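Local coordinates for protein tRNA threonylcarbamoyladenosine dehydratase (Escherichia coli, PDB 4D79) that catalyses the ATP-dependent dehydration of threonylcarbamoyladenosine at position 37 of tRNAs reading codons that begin with adenine, giving its cyclic form, at residues L59-D64 with L83-V88; V41-A46 with Q73-R78. All blocks are in the same frame, centred on the assembly; numbering follows the deposited sequence.

Contact 1. Residues L59-D64 with L83-V88. With ATP (adenosine-5'-triphosphate), chain K.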
loop_
_atom_site.group_PDB
_atom_site.type_symbol
_atom_site.label_atom_id
_atom_site.label_comp_id
_atom_site.label_asym_id
_atom_site.label_seq_id
_atom_site.Cartn_x
_atom_site.Cartn_y
_atom_site.Cartn_z
ATOM N N LEU B 59 2.360 -7.163 17.774
ATOM C CA LEU B 59 1.308 -6.210 17.455
ATOM C C LEU B 59 0.738 -5.682 18.759
ATOM O O LEU B 59 0.253 -6.465 19.582
ATOM C CB LEU B 59 0.189 -6.864 16.638
ATOM C CG LEU B 59 0.604 -7.605 15.382
ATOM C CD1 LEU B 59 -0.597 -8.234 14.662
ATOM C CD2 LEU B 59 1.368 -6.687 14.458
ATOM N N ILE B 60 0.758 -4.365 18.934
ATOM C CA ILE B 60 0.247 -3.746 20.164
ATOM C C ILE B 60 -0.914 -2.822 19.812
ATOM O O ILE B 60 -0.722 -1.783 19.175
ATOM C CB ILE B 60 1.330 -2.984 20.938
ATOM C CG1 ILE B 60 2.556 -3.866 21.109
ATOM C CG2 ILE B 60 0.752 -2.534 22.310
ATOM C CD1 ILE B 60 3.611 -3.324 22.077
ATOM N N ASP B 61 -2.104 -3.179 20.290
ATOM C CA ASP B 61 -3.328 -2.398 20.120
ATOM C C ASP B 61 -4.385 -3.038 21.012
ATOM O O ASP B 61 -4.410 -4.255 21.148
ATOM C CB ASP B 61 -3.792 -2.404 18.655
ATOM C CG ASP B 61 -4.630 -1.193 18.273
ATOM O OD1 ASP B 61 -5.446 -0.711 19.089
ATOM O OD2 ASP B 61 -4.467 -0.719 17.130
ATOM N N MET B 62 -5.293 -2.233 21.585
ATOM C CA MET B 62 -6.437 -2.860 22.254
ATOM C C MET B 62 -7.760 -2.463 21.625
ATOM O O MET B 62 -8.824 -2.774 22.186
ATOM C CB MET B 62 -6.434 -2.593 23.773
ATOM C CG MET B 62 -6.682 -1.207 24.249
ATOM S SD MET B 62 -6.550 -1.081 26.056
ATOM C CE MET B 62 -7.410 -2.552 26.600
ATOM N N ASP B 63 -7.746 -1.843 20.447
ATOM C CA ASP B 63 -9.007 -1.418 19.852
ATOM C C ASP B 63 -9.628 -2.554 19.043
ATOM O O ASP B 63 -8.969 -3.541 18.690
ATOM C CB ASP B 63 -8.804 -0.183 18.972
ATOM C CG ASP B 63 -10.103 0.564 18.695
ATOM O OD1 ASP B 63 -11.116 0.309 19.390
ATOM O OD2 ASP B 63 -10.112 1.409 17.776
ATOM N N ASP B 64 -10.925 -2.406 18.784
ATOM C CA ASP B 64 -11.723 -3.356 18.026
ATOM C C ASP B 64 -11.940 -2.858 16.599
ATOM O O ASP B 64 -11.932 -1.650 16.343
ATOM C CB ASP B 64 -13.082 -3.567 18.696
ATOM C CG ASP B 64 -12.977 -4.177 20.082
ATOM O OD1 ASP B 64 -11.987 -4.881 20.374
ATOM O OD2 ASP B 64 -13.907 -3.960 20.885
ATOM N N LEU B 83 -14.313 -7.598 16.518
ATOM C CA LEU B 83 -13.173 -8.352 17.016
ATOM C C LEU B 83 -11.988 -7.422 17.297
ATOM O O LEU B 83 -11.883 -6.314 16.757
ATOM C CB LEU B 83 -12.788 -9.424 15.994
ATOM C CG LEU B 83 -13.941 -10.352 15.606
ATOM C CD1 LEU B 83 -13.533 -11.348 14.528
ATOM C CD2 LEU B 83 -14.472 -11.078 16.822
ATOM N N ALA B 84 -11.080 -7.894 18.145
ATOM C CA ALA B 84 -9.875 -7.133 18.454
ATOM C C ALA B 84 -8.984 -7.036 17.219
ATOM O O ALA B 84 -8.648 -8.048 16.593
ATOM C CB ALA B 84 -9.119 -7.782 19.620
ATOM N N LYS B 85 -8.600 -5.803 16.867
ATOM C CA LYS B 85 -7.789 -5.576 15.680
ATOM C C LYS B 85 -6.507 -6.397 15.696
ATOM O O LYS B 85 -6.097 -6.949 14.661
ATOM C CB LYS B 85 -7.409 -4.106 15.549
ATOM C CG LYS B 85 -8.470 -3.164 15.227
ATOM C CD LYS B 85 -7.893 -1.754 15.181
ATOM C CE LYS B 85 -8.960 -0.748 14.717
ATOM N NZ LYS B 85 -8.414 0.608 14.555
ATOM N N ALA B 86 -5.798 -6.394 16.838
ATOM C CA ALA B 86 -4.484 -7.041 16.879
ATOM C C ALA B 86 -4.614 -8.543 16.690
ATOM O O ALA B 86 -3.802 -9.165 15.998
ATOM C CB ALA B 86 -3.769 -6.721 18.183
ATOM N N GLU B 87 -5.669 -9.134 17.248
ATOM C CA GLU B 87 -5.884 -10.567 17.098
ATOM C C GLU B 87 -6.287 -10.928 15.666
ATOM O O GLU B 87 -5.867 -11.963 15.148
ATOM C CB GLU B 87 -6.959 -11.031 18.079
ATOM C CG GLU B 87 -7.011 -12.518 18.247
ATOM C CD GLU B 87 -5.701 -13.060 18.773
ATOM O OE1 GLU B 87 -5.197 -12.482 19.758
ATOM O OE2 GLU B 87 -5.158 -14.022 18.186
ATOM N N VAL B 88 -7.157 -10.123 15.035
ATOM C CA VAL B 88 -7.532 -10.346 13.640
ATOM C C VAL B 88 -6.304 -10.289 12.739
ATOM O O VAL B 88 -6.109 -11.138 11.854
ATOM C CB VAL B 88 -8.584 -9.302 13.210
ATOM C CG1 VAL B 88 -8.823 -9.347 11.684
ATOM C CG2 VAL B 88 -9.880 -9.531 13.937
HETATM P PG ATP K . -11.179 5.575 14.967
HETATM O O1G ATP K . -12.314 6.222 14.211
HETATM O O2G ATP K . -11.508 4.224 15.555
HETATM O O3G ATP K . -10.437 6.521 15.883
HETATM P PB ATP K . -8.654 4.622 14.085
HETATM O O1B ATP K . -8.016 5.339 15.254
HETATM O O2B ATP K . -8.697 3.106 14.002
HETATM O O3B ATP K . -10.121 5.230 13.808
HETATM P PA ATP K . -6.358 5.237 12.573
HETATM O O1A ATP K . -5.985 6.616 13.105
HETATM O O2A ATP K . -6.096 4.918 11.125
HETATM O O3A ATP K . -7.947 5.122 12.738
HETATM O "O5'" ATP K . -5.740 4.061 13.512
HETATM C "C5'" ATP K . -4.913 4.294 14.669
HETATM C "C4'" ATP K . -4.601 3.058 15.524
HETATM O "O4'" ATP K . -3.577 3.307 16.539
HETATM C "C3'" ATP K . -5.824 2.554 16.280
HETATM O "O3'" ATP K . -6.100 1.173 15.992
HETATM C "C2'" ATP K . -5.453 2.725 17.741
HETATM O "O2'" ATP K . -6.069 1.754 18.574
HETATM C "C1'" ATP K . -3.938 2.607 17.759
HETATM N N9 ATP K . -3.380 3.110 19.054
HETATM C C8 ATP K . -3.699 4.323 19.574
HETATM N N7 ATP K . -3.086 4.551 20.766
HETATM C C5 ATP K . -2.361 3.462 21.032
HETATM C C6 ATP K . -1.467 3.086 22.134
HETATM N N6 ATP K . -1.299 3.935 23.150
HETATM N N1 ATP K . -0.869 1.893 22.115
HETATM C C2 ATP K . -1.072 1.027 21.096
HETATM N N3 ATP K . -1.879 1.306 20.048
HETATM C C4 ATP K . -2.547 2.498 19.935
HETATM O O HOH W 1 -6.556 -5.007 19.263
#
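The backbone oxygen of D63 is gripped twice: the amide N of K85 reaches D63 O at 2.9 Å, lying in the carbonyl plane with an almost straight N-H...O angle of 166°, and a water donates to D63 O, also at 2.9 Å. The same water accepts from the N of A86, so two amides of the first turn of helix 85-96 are tied to the loop that leaves strand 56-60. This is the ATP site of the Rossmann-type fold of the HesA/MoeB/ThiF family, and it illustrates the use of an acid at a strand end to read the ribose. D61 spreads its carboxylate over both hydroxyls: ATP O2' donates to D61 OD1 at 2.6 Å, while ATP O3' donates to D61 OD2 at 2.7 Å. With CG anti to the backbone N (chi1 -154°), the carboxylate also closes an Asx turn, in which D63 N meets D61 OD1 at 2.9 Å from above the carboxylate plane, 39° out of it. I38 N binds OD2 as well, which fixes the rotation of the group. Shortening D61 to an alanine takes away both carboxylate oxygens, and is likely to leave the two ribose hydroxyls and the amides of D63 and I38 without their acceptor. K85 comes from the helix side, its chain extended beyond CG, and its NZ donates to ATP O3' at 2.8 Å. Close to the β-phosphate and bonded also to Q73 OE1, that ammonium forms only a long salt bridge with D63, whose side chain runs alongside and points the same way. Where the helix faces the end of strand 56-60, the methyl CB of A86 lies 3.9 Å from D61 O.

Contact 2. Residues V41-A46 with Q73-R78. With ATP (adenosine-5'-triphosphate), chain K.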
loop_
_atom_site.group_PDB
_atom_site.type_symbol
_atom_site.label_atom_id
_atom_site.label_comp_id
_atom_site.label_asym_id
_atom_site.label_seq_id
_atom_site.Cartn_x
_atom_site.Cartn_y
_atom_site.Cartn_z
ATOM N N VAL B 41 -2.467 3.073 9.323
ATOM C CA VAL B 41 -1.063 2.911 8.936
ATOM C C VAL B 41 -0.513 1.563 9.382
ATOM O O VAL B 41 0.089 0.830 8.588
ATOM C CB VAL B 41 -0.219 4.076 9.495
ATOM C CG1 VAL B 41 1.243 3.837 9.264
ATOM C CG2 VAL B 41 -0.623 5.344 8.854
ATOM N N GLY B 42 -0.718 1.205 10.649
ATOM C CA GLY B 42 -0.028 0.053 11.209
ATOM C C GLY B 42 -0.505 -1.291 10.670
ATOM O O GLY B 42 0.271 -2.252 10.643
ATOM N N SER B 43 -1.779 -1.390 10.267
ATOM C CA SER B 43 -2.263 -2.682 9.769
ATOM C C SER B 43 -1.549 -3.058 8.481
ATOM O O SER B 43 -1.158 -4.222 8.300
ATOM C CB SER B 43 -3.784 -2.661 9.595
ATOM O OG SER B 43 -4.190 -1.804 8.546
ATOM N N TRP B 44 -1.299 -2.073 7.611
ATOM C CA TRP B 44 -0.548 -2.321 6.390
ATOM C C TRP B 44 0.937 -2.512 6.667
ATOM O O TRP B 44 1.580 -3.315 5.991
ATOM C CB TRP B 44 -0.748 -1.185 5.374
ATOM C CG TRP B 44 -2.156 -0.898 5.169
ATOM C CD1 TRP B 44 -2.881 -0.001 5.857
ATOM C CD2 TRP B 44 -3.065 -1.529 4.242
ATOM N NE1 TRP B 44 -4.164 0.002 5.428
ATOM C CE2 TRP B 44 -4.319 -0.922 4.433
ATOM C CE3 TRP B 44 -2.928 -2.515 3.260
ATOM C CZ2 TRP B 44 -5.443 -1.286 3.712
ATOM C CZ3 TRP B 44 -4.037 -2.868 2.521
ATOM C CH2 TRP B 44 -5.282 -2.262 2.751
ATOM N N ALA B 45 1.508 -1.811 7.657
ATOM C CA ALA B 45 2.888 -2.102 8.019
ATOM C C ALA B 45 3.020 -3.567 8.438
ATOM O O ALA B 45 3.969 -4.264 8.053
ATOM C CB ALA B 45 3.351 -1.154 9.129
ATOM N N ALA B 46 2.069 -4.049 9.237
ATOM C CA ALA B 46 2.141 -5.415 9.719
ATOM C C ALA B 46 2.062 -6.397 8.565
ATOM O O ALA B 46 2.814 -7.388 8.529
ATOM C CB ALA B 46 1.026 -5.664 10.738
ATOM N N GLN B 73 -8.173 0.251 6.516
ATOM C CA GLN B 73 -7.513 -0.741 7.360
ATOM C C GLN B 73 -7.705 -2.145 6.789
ATOM O O GLN B 73 -8.822 -2.554 6.451
ATOM C CB GLN B 73 -8.032 -0.644 8.815
ATOM C CG GLN B 73 -7.914 0.789 9.332
ATOM C CD GLN B 73 -8.226 0.977 10.808
ATOM O OE1 GLN B 73 -8.217 0.047 11.601
ATOM N NE2 GLN B 73 -8.461 2.207 11.183
ATOM N N ILE B 74 -6.603 -2.877 6.650
ATOM C CA ILE B 74 -6.655 -4.111 5.878
ATOM C C ILE B 74 -7.513 -5.185 6.546
ATOM O O ILE B 74 -8.003 -6.090 5.861
ATOM C CB ILE B 74 -5.217 -4.595 5.637
ATOM C CG1 ILE B 74 -5.191 -5.691 4.551
ATOM C CG2 ILE B 74 -4.609 -5.070 6.916
ATOM C CD1 ILE B 74 -3.831 -6.107 4.124
ATOM N N HIS B 75 -7.689 -5.117 7.851
ATOM C CA HIS B 75 -8.469 -6.098 8.606
ATOM C C HIS B 75 -9.948 -5.755 8.692
ATOM O O HIS B 75 -10.712 -6.532 9.279
ATOM C CB HIS B 75 -7.914 -6.242 10.024
ATOM C CG HIS B 75 -7.732 -4.928 10.711
ATOM N ND1 HIS B 75 -8.782 -4.055 10.963
ATOM C CD2 HIS B 75 -6.613 -4.311 11.143
ATOM C CE1 HIS B 75 -8.301 -2.962 11.527
ATOM N NE2 HIS B 75 -6.989 -3.096 11.644
ATOM N N ALA B 76 -10.366 -4.625 8.129
ATOM C CA ALA B 76 -11.742 -4.143 8.271
ATOM C C ALA B 76 -12.570 -4.831 7.195
ATOM O O ALA B 76 -12.580 -4.445 6.024
ATOM C CB ALA B 76 -11.792 -2.624 8.191
ATOM N N LEU B 77 -13.197 -5.931 7.599
ATOM C CA LEU B 77 -14.053 -6.746 6.751
ATOM C C LEU B 77 -15.339 -6.981 7.519
ATOM O O LEU B 77 -15.341 -6.988 8.752
ATOM C CB LEU B 77 -13.428 -8.125 6.417
ATOM C CG LEU B 77 -12.048 -8.167 5.763
ATOM C CD1 LEU B 77 -11.526 -9.617 5.624
ATOM C CD2 LEU B 77 -12.112 -7.488 4.409
ATOM N N ARG B 78 -16.408 -7.256 6.774
ATOM C CA ARG B 78 -17.730 -7.437 7.374
ATOM C C ARG B 78 -17.681 -8.393 8.558
ATOM O O ARG B 78 -18.250 -8.124 9.624
ATOM C CB ARG B 78 -18.699 -7.958 6.304
ATOM C CG ARG B 78 -20.108 -8.186 6.743
ATOM C CD ARG B 78 -20.869 -8.955 5.687
ATOM N NE ARG B 78 -22.228 -9.231 6.127
ATOM C CZ ARG B 78 -23.182 -9.708 5.337
ATOM N NH1 ARG B 78 -22.911 -9.977 4.066
ATOM N NH2 ARG B 78 -24.402 -9.917 5.821
HETATM P PG ATP K . -11.179 5.575 14.967
HETATM O O1G ATP K . -12.314 6.222 14.211
HETATM O O2G ATP K . -11.508 4.224 15.555
HETATM O O3G ATP K . -10.437 6.521 15.883
HETATM P PB ATP K . -8.654 4.622 14.085
HETATM O O1B ATP K . -8.016 5.339 15.254
HETATM O O2B ATP K . -8.697 3.106 14.002
HETATM O O3B ATP K . -10.121 5.230 13.808
HETATM P PA ATP K . -6.358 5.237 12.573
HETATM O O1A ATP K . -5.985 6.616 13.105
HETATM O O2A ATP K . -6.096 4.918 11.125
HETATM O O3A ATP K . -7.947 5.122 12.738
HETATM O "O5'" ATP K . -5.740 4.061 13.512
HETATM C "C5'" ATP K . -4.913 4.294 14.669
HETATM C "C4'" ATP K . -4.601 3.058 15.524
HETATM O "O4'" ATP K . -3.577 3.307 16.539
HETATM C "C3'" ATP K . -5.824 2.554 16.280
HETATM O "O3'" ATP K . -6.100 1.173 15.992
HETATM C "C2'" ATP K . -5.453 2.725 17.741
HETATM O "O2'" ATP K . -6.069 1.754 18.574
HETATM C "C1'" ATP K . -3.938 2.607 17.759
HETATM N N9 ATP K . -3.380 3.110 19.054
HETATM C C8 ATP K . -3.699 4.323 19.574
HETATM N N7 ATP K . -3.086 4.551 20.766
HETATM C C5 ATP K . -2.361 3.462 21.032
HETATM C C6 ATP K . -1.467 3.086 22.134
HETATM N N6 ATP K . -1.299 3.935 23.150
HETATM N N1 ATP K . -0.869 1.893 22.115
HETATM C C2 ATP K . -1.072 1.027 21.096
HETATM N N3 ATP K . -1.879 1.306 20.048
HETATM C C4 ATP K . -2.547 2.498 19.935
#
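I74 lies over one face of the W44 indole: its CB stands 3.6 Å from the centroid of the six-membered ring, only 7° off the normal, a clear CH-pi contact. W44 belongs to helix 42-51, beside a glycine-rich sequence consistent with the GxGxxG pattern of the Rossmann-type fold, whereas Q73-A76 form a type I beta turn. Because chi1 of I74 is -166°, its longer branch points away from its amide N and runs across the ring, bringing CD1 to 3.6 Å from W44 CZ3, while CG2 turns to S43. The S43 hydroxyl is held from two directions, donating to G39 O and accepting from I74 N, with I74 N 3.3 Å from S43 OG. W44 NE1 is bound by R72 O. Beside this tight patch, H75 adds a smaller touch, CD2 to S43 CB at 3.6 Å, its NE2 bonded to I38 O. Past the turn the chain leaves helix 42-51 behind and meets the second subunit, whose R51 bonds to A76 O; L77 is partly exposed, R78 exposed and poorly ordered. At the nucleotide end, the extended side chain of Q73 puts NE2 3.0 Å from ATP O2B in a nearly straight hydrogen bond.

Contacts 1 and 2 have centres about 10 Å apart, and both touch the bound ATP on the same side of the chain's centre. Their segments alternate along the chain, 41-46, 59-64, 73-78 and 83-88, so the loop between strand 56-60 and helix 85-96 contributes to contact 2 before the helix returns to contact 1. Helix 42-51 leads directly into strand 56-60, which lies between strands 32-36 and 101-105 in the mixed sheet. Besides the K85-Q73 pair, the contacts meet where V88 CG1 packs on H75 CB at 3.6 Å. Thus ribose and β-phosphate are bound by neighbouring, connected elements, while contact 2 also reaches the second subunit, I74 packing on its I74.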